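PDB 5TNV: AP endonuclease, family protein 2 from Mycobacterium smegmatis, which binds magnesium in a xylose isomerase-like TIM barrel and may have endonuclease activity. Local coordinates for residues A[158-163]-A[195-200]. Residues are numbered along the deposited sequence; the frame is centred on the assembly and turned at random.
Sequences LVQGHV and YEDTYI
The backbone carbonyl oxygen of His162 accepts hydrogen bonds from two waters, and through them it is tied to the loop segment 195-200. One water, 2.7 Å from Asp197 OD2, donates to that carboxylate oxygen and to His162 O while accepting from Gly161 N; the other links His162 O to Glu196 O, 3.0 Å from the water. No direct hydrogen bond joins the two segments.

Asp197 CB lies 3.5 Å from His162 O, and Asp197 CG, anti to the carbonyl carbon (chi1 -51°), brings OD2 to the first water and OD1 to a salt bridge with Arg232. An aspartate suits this place because its two oxygens can serve both partners. Gln160, extended beyond CG, passes obliquely across the carboxylate, amide and carboxylate planes 82° apart. Gln160 CG lies 3.6 Å from Asp197 OD2, a van der Waals contact. At the end of segment 158-163, Val163 CA makes a CH···O contact of 3.3 Å with Asp197 O, while the apolar Val163 CG2 rests against the aliphatic Asp197 CB.

Tyr195 to Thr198 form a type II beta turn whose third residue, Asp197, takes the positive phi (70°) required there; glycine and asparagine are commonest, but aspartate is tolerated. Threonine carries its hydroxyl on CB, close enough to the main chain for Thr198 OG1 to donate to Tyr195 O at 2.7 Å and accept from Ile200 N, the latter bond making an ST turn. A backbone hydrogen bond between Asp197 and Asp164 continues the link just past Val163.

The contact thus joins two surface loops, with the negative charge of Asp197 probably balanced by Arg232 and further stabilised by water.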
ATOM      1  N   LEU A 158       7.171  -8.754  17.413  1.00  4.05           N
ATOM      2  CA  LEU A 158       6.938  -7.724  18.413  1.00  4.21           C
ATOM      3  C   LEU A 158       7.546  -8.052  19.756  1.00  4.49           C
ATOM      4  O   LEU A 158       7.677  -7.130  20.574  1.00  5.27           O
ATOM      5  CB  LEU A 158       5.442  -7.436  18.548  1.00  4.32           C
ATOM      6  CG  LEU A 158       4.774  -6.889  17.309  1.00  3.93           C
ATOM      7  CD1 LEU A 158       3.278  -6.646  17.565  1.00  5.10           C
ATOM      8  CD2 LEU A 158       5.428  -5.595  16.792  1.00  4.94           C
ATOM      9  N   VAL A 159       7.906  -9.308  20.007  1.00  4.83           N
ATOM     10  CA  VAL A 159       8.599  -9.676  21.249  1.00  6.27           C
ATOM     11  C   VAL A 159       9.773 -10.572  20.823  1.00  5.33           C
ATOM     12  O   VAL A 159       9.711 -11.298  19.834  1.00  6.74           O
ATOM     13  CB  VAL A 159       7.744 -10.306  22.329  1.00  8.11           C
ATOM     14  CG1 VAL A 159       6.543  -9.476  22.788  1.00 10.32           C
ATOM     15  CG2 VAL A 159       7.293 -11.655  21.849  1.00 10.25           C
ATOM     16  N   GLN A 160      10.821 -10.524  21.588  1.00  6.10           N
ATOM     17  CA  GLN A 160      11.987 -11.371  21.358  1.00  6.20           C
ATOM     18  C   GLN A 160      11.639 -12.808  21.673  1.00  6.39           C
ATOM     19  O   GLN A 160      10.955 -13.084  22.661  1.00  8.13           O
ATOM     20  CB  GLN A 160      13.133 -10.887  22.270  1.00  9.41           C
ATOM     21  CG  GLN A 160      14.462 -11.502  21.949  1.00 10.94           C
ATOM     22  CD  GLN A 160      15.559 -10.908  22.793  1.00 16.22           C
ATOM     23  OE1 GLN A 160      16.318 -10.065  22.293  1.00 31.26           O
ATOM     24  NE2 GLN A 160      15.597 -11.297  24.039  1.00 19.71           N
ATOM     25  N   GLY A 161      12.074 -13.718  20.854  1.00  6.40           N
ATOM     26  CA  GLY A 161      11.917 -15.148  21.041  1.00  7.47           C
ATOM     27  C   GLY A 161      13.255 -15.810  21.246  1.00  6.72           C
ATOM     28  O   GLY A 161      14.060 -15.407  22.105  1.00  8.02           O
ATOM     29  N   HIS A 162      13.575 -16.837  20.455  1.00  6.27           N
ATOM     30  CA  HIS A 162      14.864 -17.498  20.509  1.00  6.56           C
ATOM     31  C   HIS A 162      15.996 -16.475  20.271  1.00  5.68           C
ATOM     32  O   HIS A 162      15.959 -15.643  19.362  1.00  5.76           O
ATOM     33  CB  HIS A 162      14.950 -18.566  19.400  1.00  6.94           C
ATOM     34  CG  HIS A 162      16.351 -19.080  19.191  1.00  6.22           C
ATOM     35  ND1 HIS A 162      16.930 -19.928  20.116  1.00  6.47           N
ATOM     36  CD2 HIS A 162      17.235 -18.811  18.199  1.00  6.01           C
ATOM     37  CE1 HIS A 162      18.144 -20.146  19.652  1.00  7.06           C
ATOM     38  NE2 HIS A 162      18.369 -19.493  18.518  1.00  6.30           N
ATOM     39  N   VAL A 163      17.040 -16.615  21.058  1.00  6.20           N
ATOM     40  CA  VAL A 163      18.289 -15.869  20.909  1.00  6.28           C
ATOM     41  C   VAL A 163      19.404 -16.909  20.851  1.00  5.91           C
ATOM     42  O   VAL A 163      19.468 -17.783  21.716  1.00  6.99           O
ATOM     43  CB  VAL A 163      18.569 -14.861  22.042  1.00  6.58           C
ATOM     44  CG1 VAL A 163      19.866 -14.124  21.804  1.00  8.13           C
ATOM     45  CG2 VAL A 163      17.399 -13.912  22.228  1.00  8.11           C
ATOM     46  N   TYR A 195      18.664 -13.094  10.108  1.00  4.25           N
ATOM     47  CA  TYR A 195      17.443 -13.141  10.927  1.00  4.51           C
ATOM     48  C   TYR A 195      17.841 -12.602  12.303  1.00  4.31           C
ATOM     49  O   TYR A 195      18.924 -12.913  12.816  1.00  4.96           O
ATOM     50  CB  TYR A 195      16.847 -14.536  10.955  1.00  4.92           C
ATOM     51  CG  TYR A 195      15.540 -14.669  11.719  1.00  4.50           C
ATOM     52  CD1 TYR A 195      15.545 -14.744  13.116  1.00  4.55           C
ATOM     53  CD2 TYR A 195      14.323 -14.713  11.080  1.00  4.35           C
ATOM     54  CE1 TYR A 195      14.388 -14.848  13.849  1.00  4.66           C
ATOM     55  CE2 TYR A 195      13.141 -14.865  11.798  1.00  4.82           C
ATOM     56  CZ  TYR A 195      13.173 -14.919  13.152  1.00  4.40           C
ATOM     57  OH  TYR A 195      11.990 -15.092  13.860  1.00  5.09           O
ATOM     58  N   GLU A 196      16.961 -11.847  12.907  1.00  4.52           N
ATOM     59  CA  GLU A 196      17.198 -11.192  14.193  1.00  4.63           C
ATOM     60  C   GLU A 196      17.509 -12.179  15.307  1.00  4.53           C
ATOM     61  O   GLU A 196      16.980 -13.290  15.415  1.00  4.83           O
ATOM     62  CB  GLU A 196      15.975 -10.337  14.547  1.00  4.90           C
ATOM     63  CG  GLU A 196      14.638 -11.055  14.588  1.00  4.77           C
ATOM     64  CD  GLU A 196      13.877 -11.140  13.282  1.00  4.49           C
ATOM     65  OE1 GLU A 196      14.480 -11.167  12.200  1.00  5.02           O
ATOM     66  OE2 GLU A 196      12.604 -11.191  13.313  1.00  4.84           O
ATOM     67  N   ASP A 197      18.389 -11.713  16.186  1.00  4.88           N
ATOM     68  CA  ASP A 197      18.689 -12.411  17.446  1.00  5.36           C
ATOM     69  C   ASP A 197      19.453 -13.702  17.213  1.00  5.40           C
ATOM     70  O   ASP A 197      19.467 -14.576  18.097  1.00  7.50           O
ATOM     71  CB  ASP A 197      17.442 -12.618  18.301  1.00  6.26           C
ATOM     72  CG  ASP A 197      16.626 -11.363  18.533  1.00  7.05           C
ATOM     73  OD1 ASP A 197      17.239 -10.277  18.755  1.00  8.48           O
ATOM     74  OD2 ASP A 197      15.375 -11.451  18.469  1.00  8.82           O
ATOM     75  N   THR A 198      20.095 -13.810  16.059  1.00  5.35           N
ATOM     76  CA  THR A 198      20.928 -14.956  15.700  1.00  5.56           C
ATOM     77  C   THR A 198      22.367 -14.554  15.477  1.00  5.66           C
ATOM     78  O   THR A 198      22.712 -13.356  15.458  1.00  6.31           O
ATOM     79  CB  THR A 198      20.416 -15.693  14.438  1.00  5.08           C
ATOM     80  OG1 THR A 198      20.715 -14.939  13.253  1.00  5.15           O
ATOM     81  CG2 THR A 198      18.931 -16.036  14.543  1.00  5.64           C
ATOM     82  N   TYR A 199      23.219 -15.555  15.207  1.00  5.85           N
ATOM     83  CA  TYR A 199      24.611 -15.291  14.875  1.00  6.12           C
ATOM     84  C   TYR A 199      24.774 -14.306  13.721  1.00  6.14           C
ATOM     85  O   TYR A 199      25.832 -13.688  13.597  1.00  7.24           O
ATOM     86  CB  TYR A 199      25.383 -16.591  14.492  1.00  6.51           C
ATOM     87  CG  TYR A 199      25.296 -17.660  15.578  1.00  6.73           C
ATOM     88  CD1 TYR A 199      25.747 -17.417  16.888  1.00  7.06           C
ATOM     89  CD2 TYR A 199      24.755 -18.907  15.305  1.00  6.38           C
ATOM     90  CE1 TYR A 199      25.666 -18.383  17.865  1.00  7.22           C
ATOM     91  CE2 TYR A 199      24.648 -19.855  16.283  1.00  6.96           C
ATOM     92  CZ  TYR A 199      25.114 -19.614  17.555  1.00  6.80           C
ATOM     93  OH  TYR A 199      24.940 -20.589  18.503  1.00  7.92           O
ATOM     94  N   ILE A 200      23.777 -14.229  12.847  1.00  5.35           N
ATOM     95  CA  ILE A 200      23.836 -13.398  11.645  1.00  5.98           C
ATOM     96  C   ILE A 200      22.659 -12.403  11.640  1.00  5.98           C
ATOM     97  O   ILE A 200      22.025 -12.130  10.621  1.00  6.88           O
ATOM     98  CB  ILE A 200      23.954 -14.260  10.367  1.00  5.83           C
ATOM     99  CG1 ILE A 200      22.781 -15.225  10.204  1.00  5.76           C
ATOM    100  CG2 ILE A 200      25.320 -14.968  10.373  1.00  6.82           C
ATOM    101  CD1 ILE A 200      22.825 -16.052   8.925  1.00  6.47           C
TER
HETATM  102  O   HOH W   1      13.904 -13.771  18.590  1.00  6.53           O
HETATM  103  O   HOH W   2      16.023 -15.937  16.571  1.00  5.94           O